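Local coordinates for protein NAD dependent epimerase/dehydratase family (uncultured archaeon MedDCM-OCT-S05-C57, PDB 5Y1F) that binds NAD+ and probably oxidises L-threonine at its C3 hydroxyl, acting as a monomeric dehydrogenase of the NAD-dependent epimerase/dehydratase family, at residues C216-M227 / L255-E266. Sequence-based numbering, arbitrary orientation. Where two conformers were deposited one is given.
Sequences CFVNRNTRLPMM and LSSMSFSAEELE
CB of Ser261 lies over one face of the Arg223 guanidinium, off-centre, 3.5 Å from NH2, while OE2 of Glu264 sits in plane at its edge. NH1 and NH2 grip that carboxylate end-on, one nitrogen to each oxygen; the NH2 to OE2 bond (3.0 Å) is nearly straight, whereas OE1 gives NH1 its syn lone pair through a more bent one. The two planes are 61° apart. At the Arg220 guanidinium, OE1 of Glu263 and a water lie at the edge; NH1 meets OE1 on its anti side at 3.0 Å, and the water passes the link on to Glu266, itself bonded to Tyr279. On the other face of the strand pair, the Phe260 ring has SD of Met258 in plane at its edge; CG of Met226, turned anti to the carbonyl carbon in one of two conformers (chi1 -68°), approaches CZ obliquely (3.7 Å), and Tyr200 packs on this methionine. These pairs illustrate a strand-to-helix junction: strands 223-227 and 258-261 run antiparallel at the end of the Rossmann-type sheet, clasped by reciprocal backbone bonds between Met226 and Met258, and helix 262-270 starts with a capping box. Glu264 N bonds Ser261 OG and Ser261 N bonds Glu264 OE1 (2.9 Å), reaching this oxygen from the same face as Arg223 NH1. An alanine in place of Glu264 would probably leave Arg223 without its countercharge and Ser261 N without its acceptor.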
ATOM      1  N   CYS A 216      -7.580  21.218  -0.648  1.00 10.27           N
ATOM      2  CA  CYS A 216      -6.423  20.341  -0.667  1.00  9.25           C
ATOM      3  C   CYS A 216      -5.591  20.600   0.577  1.00  9.81           C
ATOM      4  O   CYS A 216      -5.293  21.782   0.885  1.00 11.12           O
ATOM      5  CB  CYS A 216      -5.646  20.575  -1.944  1.00  8.44           C
ATOM      6  SG  CYS A 216      -4.312  19.407  -2.182  1.00 10.08           S
ATOM      7  N   PHE A 217      -5.163  19.572   1.279  1.00  9.14           N
ATOM      8  CA  PHE A 217      -4.398  19.694   2.539  1.00  9.40           C
ATOM      9  C   PHE A 217      -2.882  19.718   2.348  1.00  9.07           C
ATOM     10  O   PHE A 217      -2.165  19.700   3.343  1.00  8.75           O
ATOM     11  CB  PHE A 217      -4.837  18.599   3.544  1.00  9.58           C
ATOM     12  CG  PHE A 217      -4.610  17.195   3.058  1.00  8.91           C
ATOM     13  CD1 PHE A 217      -3.373  16.647   3.116  1.00  9.32           C
ATOM     14  CD2 PHE A 217      -5.663  16.410   2.602  1.00 10.58           C
ATOM     15  CE1 PHE A 217      -3.140  15.321   2.751  1.00  9.15           C
ATOM     16  CE2 PHE A 217      -5.451  15.080   2.304  1.00 12.55           C
ATOM     17  CZ  PHE A 217      -4.188  14.543   2.318  1.00 10.11           C
ATOM     18  N   VAL A 218      -2.418  19.759   1.112  1.00  8.76           N
ATOM     19  CA  VAL A 218      -1.032  20.032   0.799  1.00  8.97           C
ATOM     20  C   VAL A 218      -1.017  21.224  -0.163  1.00  8.79           C
ATOM     21  O   VAL A 218      -2.009  21.530  -0.831  1.00  8.85           O
ATOM     22  CB  VAL A 218      -0.301  18.806   0.208  1.00  9.13           C
ATOM     23  CG1 VAL A 218      -0.243  17.654   1.189  1.00  9.95           C
ATOM     24  CG2 VAL A 218      -0.876  18.360  -1.118  1.00  8.88           C
ATOM     25  N   ASN A 219       0.147  21.885  -0.275  1.00  8.67           N
ATOM     26  CA  ASN A 219       0.281  23.013  -1.176  1.00  8.25           C
ATOM     27  C   ASN A 219       0.302  22.547  -2.637  1.00  8.50           C
ATOM     28  O   ASN A 219       0.510  21.350  -2.922  1.00  8.63           O
ATOM     29  CB  ASN A 219       1.469  23.929  -0.773  1.00  8.92           C
ATOM     30  CG  ASN A 219       2.822  23.312  -1.022  1.00  8.67           C
ATOM     31  OD1 ASN A 219       3.726  23.404  -0.124  1.00 12.44           O
ATOM     32  ND2 ASN A 219       3.040  22.848  -2.181  1.00  7.58           N
ATOM     33  N   ARG A 220       0.100  23.467  -3.553  1.00  7.93           N
ATOM     34  CA  ARG A 220      -0.177  23.124  -4.931  1.00  8.40           C
ATOM     35  C   ARG A 220       1.013  22.483  -5.653  1.00  8.02           C
ATOM     36  O   ARG A 220       0.865  21.871  -6.681  1.00  8.34           O
ATOM     37  CB  ARG A 220      -0.679  24.324  -5.744  1.00  8.75           C
ATOM     38  CG  ARG A 220       0.307  25.467  -5.901  1.00  9.27           C
ATOM     39  CD  ARG A 220      -0.149  26.523  -6.880  1.00 10.63           C
ATOM     40  NE  ARG A 220      -1.416  27.096  -6.526  1.00 10.24           N
ATOM     41  CZ  ARG A 220      -2.542  27.015  -7.240  1.00 10.34           C
ATOM     42  NH1 ARG A 220      -2.553  26.466  -8.467  1.00 11.92           N
ATOM     43  NH2 ARG A 220      -3.621  27.549  -6.749  1.00 11.99           N
ATOM     44  N   ASN A 221       2.219  22.718  -5.169  0.50  9.95           N
ATOM     45  CA  ASN A 221       3.383  22.137  -5.808  0.50 11.92           C
ATOM     46  C   ASN A 221       3.790  20.784  -5.236  0.50  9.92           C
ATOM     47  O   ASN A 221       4.718  20.175  -5.804  0.50 10.11           O
ATOM     48  CB  ASN A 221       4.565  23.094  -5.745  0.50 14.66           C
ATOM     49  CG  ASN A 221       4.980  23.383  -4.344  0.50 23.05           C
ATOM     50  OD1 ASN A 221       4.367  24.208  -3.670  0.50 26.08           O
ATOM     51  ND2 ASN A 221       5.974  22.651  -3.858  0.50 27.13           N
ATOM     52  N   THR A 222       3.083  20.284  -4.213  1.00  7.61           N
ATOM     53  CA  THR A 222       3.469  19.018  -3.561  1.00  8.20           C
ATOM     54  C   THR A 222       3.477  17.928  -4.609  1.00  8.30           C
ATOM     55  O   THR A 222       2.515  17.783  -5.362  1.00  9.02           O
ATOM     56  CB  THR A 222       2.480  18.692  -2.453  1.00  8.62           C
ATOM     57  OG1 THR A 222       2.445  19.779  -1.520  1.00 10.10           O
ATOM     58  CG2 THR A 222       2.882  17.404  -1.733  1.00  9.09           C
ATOM     59  N   ARG A 223       4.600  17.212  -4.711  1.00  8.35           N
ATOM     60  CA  ARG A 223       4.844  16.317  -5.823  1.00  9.68           C
ATOM     61  C   ARG A 223       5.398  15.036  -5.204  1.00  8.28           C
ATOM     62  O   ARG A 223       6.444  15.034  -4.579  1.00  9.97           O
ATOM     63  CB  ARG A 223       5.884  16.973  -6.716  1.00 10.48           C
ATOM     64  CG  ARG A 223       6.257  16.192  -7.952  1.00 12.39           C
ATOM     65  CD  ARG A 223       7.320  16.919  -8.759  1.00 13.52           C
ATOM     66  NE  ARG A 223       6.900  18.235  -9.226  1.00 13.84           N
ATOM     67  CZ  ARG A 223       6.108  18.422 -10.272  1.00 14.19           C
ATOM     68  NH1 ARG A 223       5.777  17.425 -11.083  1.00 14.09           N
ATOM     69  NH2 ARG A 223       5.645  19.632 -10.519  1.00 14.03           N
ATOM     70  N   LEU A 224       4.668  13.948  -5.379  1.00  8.89           N
ATOM     71  CA  LEU A 224       5.019  12.651  -4.789  1.00  8.12           C
ATOM     72  C   LEU A 224       4.862  11.557  -5.837  1.00  8.31           C
ATOM     73  O   LEU A 224       4.082  11.698  -6.807  1.00 10.30           O
ATOM     74  CB  LEU A 224       4.121  12.328  -3.626  1.00  9.62           C
ATOM     75  CG  LEU A 224       4.268  13.193  -2.402  1.00 10.13           C
ATOM     76  CD1 LEU A 224       3.247  12.897  -1.342  1.00 10.80           C
ATOM     77  CD2 LEU A 224       5.680  13.062  -1.821  1.00 10.93           C
ATOM     78  N   PRO A 225       5.584  10.458  -5.668  1.00  7.74           N
ATOM     79  CA  PRO A 225       5.372   9.269  -6.485  1.00  7.84           C
ATOM     80  C   PRO A 225       3.966   8.715  -6.219  1.00  6.97           C
ATOM     81  O   PRO A 225       3.551   8.578  -5.080  1.00  7.66           O
ATOM     82  CB  PRO A 225       6.442   8.304  -5.978  1.00  8.87           C
ATOM     83  CG  PRO A 225       7.411   9.106  -5.226  1.00  8.65           C
ATOM     84  CD  PRO A 225       6.593  10.217  -4.641  1.00  7.91           C
ATOM     85  N   MET A 226       3.225   8.466  -7.301  0.50  6.92           N
ATOM     86  CA  MET A 226       1.829   7.983  -7.245  0.50  7.61           C
ATOM     87  C   MET A 226       1.648   6.823  -8.236  0.50  7.53           C
ATOM     88  O   MET A 226       2.330   6.721  -9.256  0.50  7.67           O
ATOM     89  CB  MET A 226       0.879   9.115  -7.647  0.50  7.90           C
ATOM     90  CG  MET A 226       0.801  10.281  -6.667  0.50  8.80           C
ATOM     91  SD  MET A 226      -0.234   9.931  -5.226  0.50  7.66           S
ATOM     92  CE  MET A 226      -0.212  11.539  -4.410  0.50  9.13           C
ATOM     93  N   MET A 227       0.615   6.038  -7.981  1.00  7.03           N
ATOM     94  CA  MET A 227       0.283   4.895  -8.813  1.00  7.18           C
ATOM     95  C   MET A 227      -1.189   4.592  -8.687  1.00  7.92           C
ATOM     96  O   MET A 227      -1.761   4.623  -7.600  1.00  7.44           O
ATOM     97  CB  MET A 227       1.132   3.701  -8.376  1.00  6.75           C
ATOM     98  CG  MET A 227       0.936   2.429  -9.189  1.00  7.40           C
ATOM     99  SD  MET A 227       2.017   1.075  -8.726  1.00  8.84           S
ATOM    100  CE  MET A 227       3.636   1.743  -9.104  1.00  9.17           C
ATOM    101  N   LEU A 255       9.231   0.854  -6.530  1.00  6.70           N
ATOM    102  CA  LEU A 255       8.186   0.669  -7.537  1.00  7.36           C
ATOM    103  C   LEU A 255       7.664   2.018  -7.956  1.00  8.23           C
ATOM    104  O   LEU A 255       7.282   2.829  -7.102  1.00  9.61           O
ATOM    105  CB  LEU A 255       7.061  -0.197  -6.999  1.00  7.30           C
ATOM    106  CG  LEU A 255       6.212  -0.830  -8.114  1.00  8.66           C
ATOM    107  CD1 LEU A 255       6.905  -2.048  -8.712  1.00 10.36           C
ATOM    108  CD2 LEU A 255       4.798  -1.171  -7.635  1.00  9.71           C
ATOM    109  N   SER A 256       7.602   2.255  -9.265  1.00  7.63           N
ATOM    110  CA  SER A 256       7.277   3.539  -9.831  1.00  7.69           C
ATOM    111  C   SER A 256       6.158   3.479 -10.860  1.00  8.11           C
ATOM    112  O   SER A 256       5.987   2.487 -11.589  1.00  9.00           O
ATOM    113  CB  SER A 256       8.500   4.128 -10.476  1.00  9.72           C
ATOM    114  OG  SER A 256       8.360   5.436 -10.982  1.00 13.23           O
ATOM    115  N   SER A 257       5.431   4.588 -10.966  1.00  7.96           N
ATOM    116  CA  SER A 257       4.567   4.831 -12.097  1.00  8.99           C
ATOM    117  C   SER A 257       4.618   6.313 -12.465  1.00  9.70           C
ATOM    118  O   SER A 257       5.185   6.658 -13.523  1.00 11.93           O
ATOM    119  CB  SER A 257       3.160   4.355 -11.833  1.00  8.21           C
ATOM    120  OG  SER A 257       2.350   4.710 -12.959  1.00  9.82           O
ATOM    121  N   MET A 258       3.999   7.167 -11.672  1.00  8.95           N
ATOM    122  CA  MET A 258       3.814   8.590 -11.999  1.00  9.30           C
ATOM    123  C   MET A 258       4.438   9.469 -10.937  1.00  8.33           C
ATOM    124  O   MET A 258       4.640   9.042  -9.795  1.00  9.32           O
ATOM    125  CB  MET A 258       2.323   8.939 -12.041  1.00  9.41           C
ATOM    126  CG  MET A 258       1.546   8.258 -13.145  1.00 10.86           C
ATOM    127  SD  MET A 258      -0.234   8.449 -13.013  1.00 11.40           S
ATOM    128  CE  MET A 258      -0.537   7.235 -11.750  1.00  9.68           C
ATOM    129  N   SER A 259       4.692  10.715 -11.291  1.00  8.23           N
ATOM    130  CA  SER A 259       5.099  11.744 -10.358  1.00  9.39           C
ATOM    131  C   SER A 259       4.535  13.037 -10.882  1.00 10.44           C
ATOM    132  O   SER A 259       4.731  13.302 -12.087  1.00 13.65           O
ATOM    133  CB  SER A 259       6.627  11.810 -10.349  1.00  9.96           C
ATOM    134  OG  SER A 259       7.185  10.740  -9.626  1.00 27.90           O
ATOM    135  N   PHE A 260       3.611  13.630 -10.169  1.00  9.79           N
ATOM    136  CA  PHE A 260       2.937  14.864 -10.572  1.00  9.86           C
ATOM    137  C   PHE A 260       2.682  15.680  -9.332  1.00  8.24           C
ATOM    138  O   PHE A 260       2.648  15.140  -8.241  1.00  9.89           O
ATOM    139  CB  PHE A 260       1.637  14.610 -11.323  1.00  9.86           C
ATOM    140  CG  PHE A 260       0.679  13.675 -10.642  1.00  9.84           C
ATOM    141  CD1 PHE A 260      -0.071  14.065  -9.563  1.00  9.33           C
ATOM    142  CD2 PHE A 260       0.487  12.364 -11.138  1.00 10.78           C
ATOM    143  CE1 PHE A 260      -0.933  13.185  -8.946  1.00 11.43           C
ATOM    144  CE2 PHE A 260      -0.385  11.497 -10.512  1.00 10.05           C
ATOM    145  CZ  PHE A 260      -1.092  11.895  -9.442  1.00 11.19           C
ATOM    146  N   SER A 261       2.514  16.992  -9.512  1.00  8.21           N
ATOM    147  CA  SER A 261       2.158  17.852  -8.411  1.00  8.73           C
ATOM    148  C   SER A 261       0.638  17.939  -8.249  1.00  8.33           C
ATOM    149  O   SER A 261      -0.125  17.578  -9.153  1.00  8.37           O
ATOM    150  CB  SER A 261       2.698  19.245  -8.609  1.00  9.88           C
ATOM    151  OG  SER A 261       2.096  19.825  -9.700  1.00 10.84           O
ATOM    152  N   ALA A 262       0.216  18.438  -7.107  1.00  8.61           N
ATOM    153  CA  ALA A 262      -1.208  18.590  -6.832  1.00  8.45           C
ATOM    154  C   ALA A 262      -1.904  19.462  -7.874  1.00  8.79           C
ATOM    155  O   ALA A 262      -2.979  19.088  -8.365  1.00  8.81           O
ATOM    156  CB  ALA A 262      -1.446  19.129  -5.429  1.00  8.87           C
ATOM    157  N   GLU A 263      -1.311  20.584  -8.247  1.00  8.93           N
ATOM    158  CA  GLU A 263      -1.955  21.420  -9.272  1.00  9.13           C
ATOM    159  C   GLU A 263      -1.948  20.743 -10.625  1.00  9.12           C
ATOM    160  O   GLU A 263      -2.829  21.028 -11.425  1.00  9.99           O
ATOM    161  CB  GLU A 263      -1.338  22.818  -9.324  1.00 11.54           C
ATOM    162  CG  GLU A 263       0.093  22.895  -9.757  1.00 11.91           C
ATOM    163  CD  GLU A 263       0.621  24.308  -9.954  1.00 14.06           C
ATOM    164  OE1 GLU A 263      -0.173  25.301  -9.940  1.00 15.41           O
ATOM    165  OE2 GLU A 263       1.793  24.401 -10.301  1.00 15.92           O
ATOM    166  N   GLU A 264      -0.942  19.932 -10.940  1.00  9.06           N
ATOM    167  CA  GLU A 264      -0.999  19.181 -12.184  1.00  9.42           C
ATOM    168  C   GLU A 264      -2.186  18.225 -12.201  1.00  9.77           C
ATOM    169  O   GLU A 264      -2.870  18.034 -13.232  1.00 10.27           O
ATOM    170  CB  GLU A 264       0.330  18.458 -12.438  1.00 10.60           C
ATOM    171  CG  GLU A 264       1.461  19.454 -12.793  1.00 12.07           C
ATOM    172  CD  GLU A 264       2.885  18.900 -12.696  1.00 15.13           C
ATOM    173  OE1 GLU A 264       3.087  17.763 -12.246  1.00 13.70           O
ATOM    174  OE2 GLU A 264       3.850  19.705 -12.869  1.00 17.28           O
ATOM    175  N   LEU A 265      -2.453  17.577 -11.082  1.00  8.83           N
ATOM    176  CA  LEU A 265      -3.628  16.705 -10.973  1.00  8.79           C
ATOM    177  C   LEU A 265      -4.907  17.533 -11.112  1.00  9.86           C
ATOM    178  O   LEU A 265      -5.843  17.122 -11.807  1.00 10.31           O
ATOM    179  CB  LEU A 265      -3.595  15.927  -9.664  1.00  9.94           C
ATOM    180  CG  LEU A 265      -4.794  15.002  -9.498  1.00  9.99           C
ATOM    181  CD1 LEU A 265      -4.830  13.942 -10.585  1.00 10.28           C
ATOM    182  CD2 LEU A 265      -4.736  14.341  -8.120  1.00  9.85           C
ATOM    183  N   GLU A 266      -4.966  18.695 -10.471  1.00  9.39           N
ATOM    184  CA  GLU A 266      -6.132  19.575 -10.610  1.00  9.76           C
ATOM    185  C   GLU A 266      -6.375  19.886 -12.081  1.00 10.98           C
ATOM    186  O   GLU A 266      -7.547  19.839 -12.544  1.00 11.48           O
ATOM    187  CB  GLU A 266      -5.939  20.853  -9.816  1.00 11.52           C
ATOM    188  CG  GLU A 266      -7.099  21.831  -9.973  1.00 12.23           C
ATOM    189  CD  GLU A 266      -6.840  23.220  -9.410  1.00 16.07           C
ATOM    190  OE1 GLU A 266      -7.749  24.071  -9.595  1.00 21.85           O
ATOM    191  OE2 GLU A 266      -5.790  23.519  -8.780  1.00 16.57           O
TER
HETATM  192  O   HOH W   1      -4.795  25.660 -10.020  1.00 31.65           O
HETATM  193  O   HOH W   2       1.097  15.473  -5.876  1.00 15.59           O